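Local structure of acetylene hydratase Ahy (Pelobacter acetylenicus, 2E7Z) at residues A399-Y404 with L430-L435; T396-A399 with P405-A408; N415-M418 with N422-N425; N390-F395 with L700-W705. The protein catalyses the hydration of acetylene to acetaldehyde, using a tungsten bis(molybdopterin guanine dinucleotide) cofactor and a [4Fe-4S] cluster. All blocks are in the same frame, centred on the assembly; numbering follows the deposited sequence.

Helix 391-400 runs through three of the four contacts: its first turn in contact 4, its later part in contact 2 and its C-terminal end in contact 1. Helix 423-431 enters contact 3 by its N-terminus and contact 1 by its C-terminus. Contacts 2 and 3 are buried; the first is apolar between side chains, the second packs a glutamine against leucine, methionine and a backbone carbonyl, and also reaches the cofactor. Contacts 1 and 4 are partly buried and polar, one gathered round a sodium ion, the other a single hydroxyl-carboxylate bond between parts of the chain some 300 residues apart. N422 ties contacts 3 and 4 together, while contacts 1 and 2 share A399.

Contact 1 of 4, residues A399-Y404 with L430-L435; sequences ATEKPY and LMNQDL. With NA (sodium ion), chain B.
N432 turns its amide toward the end of helix 391-400, where OD1 comes within 3.7 Å of the A399 carbonyl O and 3.6 Å of E401 OE2 without a bond to either. These are oxygens facing oxygens, with M398 O also near, so which amide end is O and which N is uncertain. A399 is buried on this side, and the E401 and N432 side chains cross at about a right angle, carboxylate and amide planes 38° apart. Helix 423-431 is the crossover of a beta-alpha-beta unit between the parallel strands 408-412 and 435-440. Helix 391-400 ends at T400, whose OG1 accepts from K402 N at 3.2 Å in an ST turn; E401, with positive phi (71°), is the first residue out of helical geometry. The other side is hydrated, linked by metal and waters. E401 CG stands anti to the carbonyl carbon (chi1 -50°) and the extended chain brings OE2 to 2.1 Å from the sodium ion. Three waters and one ligand from elsewhere in the structure also bind the metal; the link of one water to N432 ND2 is doubtful. K407 NZ bonds both E401 OE2 and the backbone O of N432.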
loop_
_atom_site.group_PDB
_atom_site.type_symbol
_atom_site.label_atom_id
_atom_site.label_comp_id
_atom_site.label_asym_id
_atom_site.label_seq_id
_atom_site.Cartn_x
_atom_site.Cartn_y
_atom_site.Cartn_z
ATOM N N ALA A 399 8.634 -2.656 21.487
ATOM C CA ALA A 399 7.890 -2.763 22.739
ATOM C C ALA A 399 8.575 -3.637 23.788
ATOM O O ALA A 399 8.567 -3.328 24.972
ATOM C CB ALA A 399 6.476 -3.317 22.455
ATOM N N THR A 400 9.142 -4.765 23.351
ATOM C CA THR A 400 9.629 -5.796 24.291
ATOM C C THR A 400 11.144 -5.931 24.343
ATOM O O THR A 400 11.657 -6.617 25.217
ATOM C CB THR A 400 9.085 -7.211 23.961
ATOM O OG1 THR A 400 9.628 -7.647 22.710
ATOM C CG2 THR A 400 7.539 -7.201 23.929
ATOM N N GLU A 401 11.838 -5.324 23.386
ATOM C CA GLU A 401 13.288 -5.450 23.236
ATOM C C GLU A 401 13.699 -6.845 22.742
ATOM O O GLU A 401 14.884 -7.198 22.782
ATOM C CB GLU A 401 14.063 -5.060 24.523
ATOM C CG GLU A 401 13.587 -3.712 25.050
ATOM C CD GLU A 401 14.610 -2.960 25.881
ATOM O OE1 GLU A 401 15.787 -3.336 25.831
ATOM O OE2 GLU A 401 14.204 -1.982 26.547
ATOM N N LYS A 402 12.749 -7.661 22.249
ATOM C CA LYS A 402 13.057 -9.008 21.719
ATOM C C LYS A 402 12.630 -9.074 20.264
ATOM O O LYS A 402 11.562 -8.542 19.909
ATOM C CB LYS A 402 12.334 -10.074 22.534
ATOM C CG LYS A 402 12.844 -10.192 23.971
ATOM C CD LYS A 402 14.254 -10.748 24.024
ATOM C CE LYS A 402 14.728 -10.855 25.478
ATOM N NZ LYS A 402 16.183 -10.670 25.567
ATOM N N PRO A 403 13.439 -9.743 19.420
ATOM C CA PRO A 403 14.685 -10.475 19.775
ATOM C C PRO A 403 15.840 -9.547 20.145
ATOM O O PRO A 403 16.835 -10.000 20.736
ATOM C CB PRO A 403 15.024 -11.222 18.475
ATOM C CG PRO A 403 14.409 -10.358 17.392
ATOM C CD PRO A 403 13.118 -9.840 17.986
ATOM N N TYR A 404 15.722 -8.262 19.807
ATOM C CA TYR A 404 16.707 -7.282 20.214
ATOM C C TYR A 404 16.059 -5.917 20.216
ATOM O O TYR A 404 14.988 -5.746 19.616
ATOM C CB TYR A 404 17.936 -7.293 19.289
ATOM C CG TYR A 404 17.658 -7.082 17.805
ATOM C CD1 TYR A 404 17.435 -5.805 17.292
ATOM C CD2 TYR A 404 17.677 -8.161 16.921
ATOM C CE1 TYR A 404 17.193 -5.602 15.946
ATOM C CE2 TYR A 404 17.441 -7.979 15.567
ATOM C CZ TYR A 404 17.196 -6.677 15.092
ATOM O OH TYR A 404 17.002 -6.446 13.741
ATOM N N LEU A 430 6.312 2.650 20.413
ATOM C CA LEU A 430 6.719 4.062 20.369
ATOM C C LEU A 430 7.081 4.596 21.768
ATOM O O LEU A 430 8.083 5.297 21.928
ATOM C CB LEU A 430 5.605 4.914 19.714
ATOM C CG LEU A 430 5.498 4.627 18.203
ATOM C CD1 LEU A 430 4.170 5.252 17.694
ATOM C CD2 LEU A 430 6.687 5.207 17.453
ATOM N N MET A 431 6.308 4.228 22.783
ATOM C CA MET A 431 6.587 4.687 24.152
ATOM C C MET A 431 7.896 4.105 24.719
ATOM O O MET A 431 8.417 4.631 25.699
ATOM C CB MET A 431 5.404 4.382 25.089
ATOM C CG MET A 431 4.167 5.231 24.803
ATOM S SD MET A 431 4.496 6.984 25.075
ATOM C CE MET A 431 4.861 7.017 26.837
ATOM N N ASN A 432 8.440 3.059 24.103
ATOM C CA ASN A 432 9.710 2.486 24.574
ATOM C C ASN A 432 10.922 2.978 23.779
ATOM O O ASN A 432 12.021 2.500 24.001
ATOM C CB ASN A 432 9.622 0.958 24.531
ATOM C CG ASN A 432 10.669 0.278 25.390
ATOM O OD1 ASN A 432 11.194 -0.780 25.018
ATOM N ND2 ASN A 432 10.943 0.822 26.534
ATOM N N GLN A 433 10.712 3.946 22.888
ATOM C CA GLN A 433 11.799 4.521 22.082
ATOM C C GLN A 433 12.602 5.551 22.837
ATOM O O GLN A 433 12.067 6.250 23.682
ATOM C CB GLN A 433 11.253 5.147 20.784
ATOM C CG GLN A 433 10.553 4.160 19.854
ATOM C CD GLN A 433 11.466 2.974 19.575
ATOM O OE1 GLN A 433 12.388 3.083 18.782
ATOM N NE2 GLN A 433 11.229 1.849 20.253
ATOM N N ASP A 434 13.896 5.612 22.516
ATOM C CA ASP A 434 14.762 6.685 23.016
ATOM C C ASP A 434 14.759 7.892 22.067
ATOM O O ASP A 434 14.993 9.015 22.503
ATOM C CB ASP A 434 16.191 6.162 23.179
ATOM C CG ASP A 434 16.322 5.178 24.303
ATOM O OD1 ASP A 434 15.545 5.263 25.278
ATOM O OD2 ASP A 434 17.219 4.328 24.213
ATOM N N LEU A 435 14.437 7.677 20.791
ATOM C CA LEU A 435 14.375 8.752 19.800
ATOM C C LEU A 435 13.296 8.464 18.790
ATOM O O LEU A 435 13.317 7.404 18.173
ATOM C CB LEU A 435 15.712 8.902 19.061
ATOM C CG LEU A 435 15.768 9.909 17.901
ATOM C CD1 LEU A 435 15.566 11.350 18.382
ATOM C CD2 LEU A 435 17.100 9.830 17.195
HETATM NA NA NA B . 13.792 -1.628 28.534
HETATM O O HOH W 1 13.014 0.313 27.969
HETATM O O HOH W 2 11.920 -2.486 28.286
HETATM O O HOH W 3 13.360 -1.193 30.555
#

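Contact 2 of 4, residues T396-A399 with P405-A408; sequences TAMA and PVKA
V406 splits its two methyl groups between neighbouring residues of helix 391-400, and this apolar packing carries most of the contact. CG1 meets M398, coming to 3.5 Å from its CG, while CG2 lies 4.0 Å from CB of A397. The branching explains the division: CG1 is anti to the backbone N (chi1 169°), which puts CG2 beside that nitrogen and turns it to the alanine. M398 touches with its CG methylene, not with its sulfur, and the two side chains cross obliquely; V406 CB adds to the same patch at 3.7 Å from M398 CG. L352 also packs on A397 and V406, and L430 and Q433 touch M398.

The polar part is indirect. No hydrogen bond joins the two backbones, and A397 O stays 3.9 Å from V406 N. A water lies 2.8 Å from A397 O and 2.8 Å from V406 O, placed to donate to either, but it has more acceptors near it than protons to offer. V406 O has a second partner in Q433 NE2, from the loop after helix 423-431.

In the fold this is a local reversal: the chain leaves the helix, passes a cis peptide bond before P403 and returns alongside the last turns on its way into strand 408-412. With side-chain contacts purely apolar and the carbonyls joined only through water, the pairing of helix and returning chain probably rests mainly on hydrophobic burial; the water can serve the two carbonyls, though not necessarily both at once, and V406 O also has Q433.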
loop_
_atom_site.group_PDB
_atom_site.type_symbol
_atom_site.label_atom_id
_atom_site.label_comp_id
_atom_site.label_asym_id
_atom_site.label_seq_id
_atom_site.Cartn_x
_atom_site.Cartn_y
_atom_site.Cartn_z
ATOM N N THR A 396 6.981 -5.186 17.913
ATOM C CA THR A 396 7.257 -6.054 19.058
ATOM C C THR A 396 8.672 -5.857 19.589
ATOM O O THR A 396 8.879 -5.829 20.796
ATOM C CB THR A 396 6.981 -7.518 18.694
ATOM O OG1 THR A 396 5.581 -7.646 18.440
ATOM C CG2 THR A 396 7.359 -8.454 19.812
ATOM N N ALA A 397 9.636 -5.652 18.697
ATOM C CA ALA A 397 11.007 -5.415 19.166
ATOM C C ALA A 397 11.071 -4.068 19.858
ATOM O O ALA A 397 11.709 -3.911 20.889
ATOM C CB ALA A 397 11.979 -5.471 18.002
ATOM N N MET A 398 10.384 -3.093 19.278
ATOM C CA MET A 398 10.272 -1.776 19.925
ATOM C C MET A 398 9.696 -1.871 21.342
ATOM O O MET A 398 10.241 -1.284 22.291
ATOM C CB MET A 398 9.439 -0.821 19.072
ATOM C CG MET A 398 10.161 -0.438 17.788
ATOM S SD MET A 398 9.033 0.285 16.561
ATOM C CE MET A 398 8.639 1.876 17.361
ATOM N N ALA A 399 8.634 -2.656 21.487
ATOM C CA ALA A 399 7.890 -2.763 22.739
ATOM C C ALA A 399 8.575 -3.637 23.788
ATOM O O ALA A 399 8.567 -3.328 24.972
ATOM C CB ALA A 399 6.476 -3.317 22.455
ATOM N N PRO A 405 16.686 -4.965 20.927
ATOM C CA PRO A 405 16.027 -3.665 21.009
ATOM C C PRO A 405 16.049 -2.821 19.754
ATOM O O PRO A 405 17.050 -2.735 19.070
ATOM C CB PRO A 405 16.804 -2.934 22.117
ATOM C CG PRO A 405 17.704 -3.925 22.741
ATOM C CD PRO A 405 17.855 -5.074 21.812
ATOM N N VAL A 406 14.920 -2.176 19.492
ATOM C CA VAL A 406 14.835 -1.077 18.525
ATOM C C VAL A 406 14.495 0.155 19.364
ATOM O O VAL A 406 13.550 0.112 20.166
ATOM C CB VAL A 406 13.752 -1.333 17.476
ATOM C CG1 VAL A 406 13.467 -0.071 16.637
ATOM C CG2 VAL A 406 14.170 -2.491 16.587
ATOM N N LYS A 407 15.313 1.201 19.250
ATOM C CA LYS A 407 15.268 2.326 20.170
ATOM C C LYS A 407 15.235 3.664 19.480
ATOM O O LYS A 407 15.023 4.659 20.168
ATOM C CB LYS A 407 16.476 2.271 21.131
ATOM C CG LYS A 407 16.336 1.123 22.134
ATOM C CD LYS A 407 15.275 1.422 23.189
ATOM C CE LYS A 407 15.206 0.278 24.182
ATOM N NZ LYS A 407 14.207 0.618 25.192
ATOM N N ALA A 408 15.447 3.705 18.164
ATOM C CA ALA A 408 15.208 4.921 17.381
ATOM C C ALA A 408 14.184 4.604 16.304
ATOM O O ALA A 408 14.260 3.533 15.704
ATOM C CB ALA A 408 16.494 5.467 16.741
HETATM O O HOH W 4 13.268 -1.879 22.109
#

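Contact 3 of 4, residues N415-M418 with N422-N425; sequences NALM and NQQN. With MGD (2-amino-5,6-dimercapto-7-methyl-3,7,8a,9-tetrahydro-8-oxa-1,3,9,10-tetraaza-anthracen-4-one guanosine dinucleotide), chain E.
L417 and Q423 bring their alpha carbons to 6.1 Å as the chain turns from the loop after strand 408-412 into helix 423-431. Strand, loop and helix are the opening of a beta-alpha-beta crossover, and the cofactor lies at the loop, as in dinucleotide-binding Rossmann-like folds. N422 is the N-cap, its OD1 accepting a weak bond from N425 N. Across the contact, the stem of Q423 does the work: its CG is anti to the backbone N (chi1 -177°) and the chain continues extended, so that CG lies 3.3 Å from the carbonyl O of L417 and 3.9 Å from L417 CD1. The leucine crosses the glutamine at about a right angle, whereas M418 runs alongside it, pointing the same way, with CG 3.7 Å from Q423 OE1. Q423 NE2 makes a weak hydrogen bond to A691 O. With an alanine here, a gap would probably open beside L417 CD1 and M418 CG, and A691 O would lose its amide partner. The loop itself is held by M418 N bonding N415 O. N415 ND2 bonds S610 OG, itself a partner of the cofactor, and N415 N gives MGD O5' a hydrogen bond of 3.0 Å, at 160°.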
loop_
_atom_site.group_PDB
_atom_site.type_symbol
_atom_site.label_atom_id
_atom_site.label_comp_id
_atom_site.label_asym_id
_atom_site.label_seq_id
_atom_site.Cartn_x
_atom_site.Cartn_y
_atom_site.Cartn_z
ATOM N N ASN A 415 1.791 7.917 9.258
ATOM C CA ASN A 415 1.157 7.989 10.565
ATOM C C ASN A 415 1.156 6.572 11.129
ATOM O O ASN A 415 0.143 5.908 11.263
ATOM C CB ASN A 415 -0.246 8.567 10.401
ATOM C CG ASN A 415 -0.988 8.721 11.704
ATOM O OD1 ASN A 415 -0.413 8.732 12.789
ATOM N ND2 ASN A 415 -2.300 8.915 11.575
ATOM N N ALA A 416 2.370 6.132 11.447
ATOM C CA ALA A 416 2.670 4.742 11.786
ATOM C C ALA A 416 1.854 4.170 12.935
ATOM O O ALA A 416 1.461 3.000 12.900
ATOM C CB ALA A 416 4.189 4.562 12.051
ATOM N N LEU A 417 1.552 4.982 13.949
ATOM C CA LEU A 417 0.708 4.505 15.036
ATOM C C LEU A 417 -0.563 3.838 14.494
ATOM O O LEU A 417 -1.048 2.859 15.059
ATOM C CB LEU A 417 0.352 5.674 15.978
ATOM C CG LEU A 417 -0.627 5.306 17.078
ATOM C CD1 LEU A 417 -0.029 4.328 18.083
ATOM C CD2 LEU A 417 -1.063 6.597 17.776
ATOM N N MET A 418 -1.122 4.424 13.435
ATOM C CA MET A 418 -2.440 4.045 12.934
ATOM C C MET A 418 -2.400 3.270 11.627
ATOM O O MET A 418 -3.467 2.988 11.056
ATOM C CB MET A 418 -3.298 5.321 12.733
ATOM C CG MET A 418 -3.784 5.975 14.045
ATOM S SD MET A 418 -4.562 7.604 13.843
ATOM C CE MET A 418 -5.734 7.372 12.485
ATOM N N ASN A 422 -2.921 -3.876 15.422
ATOM C CA ASN A 422 -2.525 -3.880 16.833
ATOM C C ASN A 422 -1.963 -2.509 17.269
ATOM O O ASN A 422 -0.796 -2.395 17.674
ATOM C CB ASN A 422 -1.555 -5.039 17.103
ATOM C CG ASN A 422 -1.377 -5.297 18.602
ATOM O OD1 ASN A 422 -1.986 -4.620 19.452
ATOM N ND2 ASN A 422 -0.535 -6.265 18.927
ATOM N N GLN A 423 -2.813 -1.492 17.184
ATOM C CA GLN A 423 -2.417 -0.138 17.476
ATOM C C GLN A 423 -1.918 0.010 18.904
ATOM O O GLN A 423 -1.039 0.818 19.163
ATOM C CB GLN A 423 -3.583 0.796 17.204
ATOM C CG GLN A 423 -3.270 2.278 17.412
ATOM C CD GLN A 423 -4.362 3.124 16.807
ATOM O OE1 GLN A 423 -4.804 2.845 15.699
ATOM N NE2 GLN A 423 -4.784 4.167 17.515
ATOM N N GLN A 424 -2.474 -0.763 19.832
ATOM C CA GLN A 424 -2.010 -0.681 21.219
ATOM C C GLN A 424 -0.511 -1.052 21.300
ATOM O O GLN A 424 0.241 -0.478 22.097
ATOM C CB GLN A 424 -2.870 -1.597 22.091
ATOM C CG GLN A 424 -4.347 -1.356 21.974
ATOM C CD GLN A 424 -5.121 -2.170 20.880
ATOM O OE1 GLN A 424 -4.611 -2.571 19.799
ATOM N NE2 GLN A 424 -6.389 -2.384 21.171
ATOM N N ASN A 425 -0.082 -2.043 20.522
ATOM C CA ASN A 425 1.295 -2.480 20.574
ATOM C C ASN A 425 2.186 -1.459 19.862
ATOM O O ASN A 425 3.318 -1.241 20.260
ATOM C CB ASN A 425 1.452 -3.878 19.965
ATOM C CG ASN A 425 2.732 -4.501 20.338
ATOM O OD1 ASN A 425 3.124 -4.478 21.518
ATOM N ND2 ASN A 425 3.410 -5.082 19.347
HETATM P PB MGD E . -1.204 7.375 6.629
HETATM O O1B MGD E . -1.034 6.262 7.633
HETATM O O2B MGD E . -2.436 8.203 6.640
HETATM O O3B MGD E . -1.073 6.829 5.126
HETATM O O3A MGD E . -0.354 4.517 4.456
HETATM P PA MGD E . 0.114 6.058 4.365
HETATM O O1A MGD E . 0.066 6.575 2.959
HETATM O O2A MGD E . 1.390 6.132 5.148
HETATM O "O5'" MGD E . 0.080 8.331 6.816
HETATM C "C5'" MGD E . 0.436 9.221 5.772
HETATM C "C4'" MGD E . 1.063 10.428 6.440
HETATM O "O4'" MGD E . 1.704 11.197 5.410
HETATM C "C3'" MGD E . 0.047 11.395 7.040
HETATM O "O3'" MGD E . 0.361 11.596 8.428
HETATM C "C2'" MGD E . 0.156 12.704 6.230
HETATM O "O2'" MGD E . -0.036 13.929 6.965
HETATM C "C1'" MGD E . 1.568 12.603 5.718
HETATM N N9 MGD E . 1.854 13.283 4.445
HETATM C C8 MGD E . 1.056 13.363 3.351
HETATM N N7 MGD E . 1.693 13.974 2.340
HETATM C C5 MGD E . 2.950 14.226 2.769
HETATM C C6 MGD E . 4.150 14.838 2.225
HETATM O O6 MGD E . 4.182 15.275 1.055
HETATM N N1 MGD E . 5.221 14.867 3.034
HETATM C C2 MGD E . 5.237 14.474 4.304
HETATM N N2 MGD E . 6.400 14.564 5.011
HETATM N N3 MGD E . 4.173 13.913 4.869
HETATM C C4 MGD E . 3.045 13.772 4.143
HETATM C C10 MGD E . -1.252 4.034 3.456
HETATM C C11 MGD E . -1.234 2.523 3.549
HETATM O O11 MGD E . -1.834 2.209 4.804
HETATM C C12 MGD E . -2.018 1.923 2.408
HETATM S S12 MGD E . -1.618 2.395 0.814
HETATM C C13 MGD E . -2.965 0.997 2.632
HETATM S S13 MGD E . -3.955 0.391 1.386
HETATM C C14 MGD E . -3.247 0.435 3.992
HETATM N N15 MGD E . -4.530 0.879 4.515
HETATM C C16 MGD E . -4.770 0.481 5.798
HETATM C C17 MGD E . -6.105 0.181 6.334
HETATM O O17 MGD E . -7.117 0.268 5.603
HETATM N N18 MGD E . -6.190 -0.199 7.624
HETATM C C19 MGD E . -5.113 -0.316 8.441
HETATM N N19 MGD E . -5.266 -0.694 9.727
HETATM N N20 MGD E . -3.874 -0.031 8.019
HETATM C C21 MGD E . -3.656 0.342 6.752
HETATM N N22 MGD E . -2.409 0.590 6.343
HETATM C C23 MGD E . -2.104 0.818 4.946
#

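Contact 4 of 4, residues N390-F395 with L700-W705; sequences NPTALF and LSDDDW
T392 holds OG1 anti to its carbonyl carbon (chi1 -62°), and D702 places CG between backbone N and carbonyl carbon (chi1 62°); with these torsions the two side chains approach from opposite directions. T392 OG1 donates to D702 OD2 at 2.7 Å, arriving from above the carboxylate, 50° out of its plane. The threonine methyl packs on the same group, CG2 lying 3.3 Å from D702 OD2, so OD2 accepts from the hydroxyl while the methyl packs beside it. T392 belongs to the first turn of helix 391-400, where N390 is the N-cap and its OD1 accepts from A393 N at 3.0 Å, in the carbonyl plane and on a lone pair. The carboxylate meets the flank of this helix through T392. D702 OD1 turns to ND2 of N422, the N-cap of helix 423-431, so one aspartate joins the starts of two helices to the C-terminal part of the chain. An alanine in place of D702 would probably leave the T392 hydroxyl and the N422 amide without their acceptor. L700, two residues earlier, touches MGD. Around D702 the chain is shaped locally: S701 OG accepts from D703 N in an ST turn, and W705 NE1 reaches the anti lone pair of D703 OD2 at 3.2 Å, that oxygen tilted from the indole plane.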
loop_
_atom_site.group_PDB
_atom_site.type_symbol
_atom_site.label_atom_id
_atom_site.label_comp_id
_atom_site.label_asym_id
_atom_site.label_seq_id
_atom_site.Cartn_x
_atom_site.Cartn_y
_atom_site.Cartn_z
ATOM N N ASN A 390 9.079 -7.051 9.013
ATOM C CA ASN A 390 7.697 -7.366 9.286
ATOM C C ASN A 390 7.206 -6.365 10.349
ATOM O O ASN A 390 7.855 -6.202 11.375
ATOM C CB ASN A 390 7.586 -8.772 9.855
ATOM C CG ASN A 390 6.170 -9.149 10.205
ATOM O OD1 ASN A 390 5.807 -9.082 11.367
ATOM N ND2 ASN A 390 5.366 -9.566 9.205
ATOM N N PRO A 391 6.081 -5.666 10.109
ATOM C CA PRO A 391 5.651 -4.662 11.111
ATOM C C PRO A 391 5.402 -5.210 12.509
ATOM O O PRO A 391 5.771 -4.569 13.496
ATOM C CB PRO A 391 4.343 -4.104 10.497
ATOM C CG PRO A 391 4.595 -4.279 9.000
ATOM C CD PRO A 391 5.199 -5.644 8.935
ATOM N N THR A 392 4.761 -6.370 12.620
ATOM C CA THR A 392 4.523 -6.936 13.931
ATOM C C THR A 392 5.861 -7.219 14.627
ATOM O O THR A 392 6.023 -6.942 15.805
ATOM C CB THR A 392 3.676 -8.247 13.797
ATOM O OG1 THR A 392 2.414 -7.898 13.208
ATOM C CG2 THR A 392 3.450 -8.897 15.156
ATOM N N ALA A 393 6.834 -7.784 13.900
ATOM C CA ALA A 393 8.156 -7.998 14.497
ATOM C C ALA A 393 8.797 -6.672 14.908
ATOM O O ALA A 393 9.447 -6.587 15.963
ATOM C CB ALA A 393 9.078 -8.750 13.555
ATOM N N LEU A 394 8.635 -5.653 14.063
ATOM C CA LEU A 394 9.269 -4.372 14.365
ATOM C C LEU A 394 8.671 -3.741 15.633
ATOM O O LEU A 394 9.408 -3.339 16.547
ATOM C CB LEU A 394 9.135 -3.430 13.178
ATOM C CG LEU A 394 9.731 -2.042 13.410
ATOM C CD1 LEU A 394 11.272 -2.107 13.734
ATOM C CD2 LEU A 394 9.436 -1.181 12.203
ATOM N N PHE A 395 7.336 -3.634 15.685
ATOM C CA PHE A 395 6.718 -3.019 16.859
ATOM C C PHE A 395 6.930 -3.870 18.095
ATOM O O PHE A 395 7.097 -3.384 19.189
ATOM C CB PHE A 395 5.232 -2.716 16.621
ATOM C CG PHE A 395 5.010 -1.567 15.678
ATOM C CD1 PHE A 395 5.386 -0.270 16.027
ATOM C CD2 PHE A 395 4.432 -1.786 14.437
ATOM C CE1 PHE A 395 5.173 0.784 15.142
ATOM C CE2 PHE A 395 4.213 -0.764 13.539
ATOM C CZ PHE A 395 4.583 0.533 13.892
ATOM N N LEU A 700 -7.673 -4.682 15.438
ATOM C CA LEU A 700 -7.059 -5.666 14.555
ATOM C C LEU A 700 -5.930 -6.404 15.225
ATOM O O LEU A 700 -4.878 -5.827 15.493
ATOM C CB LEU A 700 -6.565 -5.006 13.258
ATOM C CG LEU A 700 -7.658 -4.319 12.433
ATOM C CD1 LEU A 700 -7.014 -3.454 11.339
ATOM C CD2 LEU A 700 -8.666 -5.305 11.849
ATOM N N SER A 701 -6.141 -7.689 15.467
ATOM C CA SER A 701 -5.104 -8.509 16.050
ATOM C C SER A 701 -3.938 -8.718 15.089
ATOM O O SER A 701 -4.139 -8.801 13.882
ATOM C CB SER A 701 -5.699 -9.878 16.413
ATOM O OG SER A 701 -4.697 -10.689 16.975
ATOM N N ASP A 702 -2.716 -8.820 15.621
ATOM C CA ASP A 702 -1.607 -9.350 14.825
ATOM C C ASP A 702 -0.976 -10.569 15.475
ATOM O O ASP A 702 0.185 -10.899 15.211
ATOM C CB ASP A 702 -0.577 -8.296 14.380
ATOM C CG ASP A 702 0.143 -7.605 15.518
ATOM O OD1 ASP A 702 -0.039 -7.981 16.692
ATOM O OD2 ASP A 702 0.961 -6.695 15.193
ATOM N N ASP A 703 -1.767 -11.263 16.295
ATOM C CA ASP A 703 -1.396 -12.617 16.702
ATOM C C ASP A 703 -1.310 -13.491 15.451
ATOM O O ASP A 703 -1.951 -13.188 14.438
ATOM C CB ASP A 703 -2.481 -13.220 17.579
ATOM C CG ASP A 703 -2.746 -12.438 18.857
ATOM O OD1 ASP A 703 -1.859 -11.713 19.361
ATOM O OD2 ASP A 703 -3.875 -12.554 19.394
ATOM N N ASP A 704 -0.571 -14.588 15.536
ATOM C CA ASP A 704 -0.371 -15.433 14.359
ATOM C C ASP A 704 -1.689 -15.901 13.757
ATOM O O ASP A 704 -1.803 -16.008 12.523
ATOM C CB ASP A 704 0.501 -16.647 14.709
ATOM C CG ASP A 704 1.923 -16.276 15.073
ATOM O OD1 ASP A 704 2.425 -15.209 14.636
ATOM O OD2 ASP A 704 2.567 -17.090 15.788
ATOM N N TRP A 705 -2.694 -16.166 14.589
ATOM C CA TRP A 705 -3.980 -16.640 14.048
ATOM C C TRP A 705 -4.572 -15.659 13.025
ATOM O O TRP A 705 -5.248 -16.090 12.086
ATOM C CB TRP A 705 -4.983 -16.983 15.167
ATOM C CG TRP A 705 -5.501 -15.785 15.898
ATOM C CD1 TRP A 705 -5.062 -15.311 17.101
ATOM C CD2 TRP A 705 -6.557 -14.916 15.479
ATOM N NE1 TRP A 705 -5.779 -14.190 17.454
ATOM C CE2 TRP A 705 -6.700 -13.918 16.476
ATOM C CE3 TRP A 705 -7.403 -14.880 14.359
ATOM C CZ2 TRP A 705 -7.636 -12.873 16.381
ATOM C CZ3 TRP A 705 -8.339 -13.848 14.260
ATOM C CH2 TRP A 705 -8.467 -12.873 15.276
#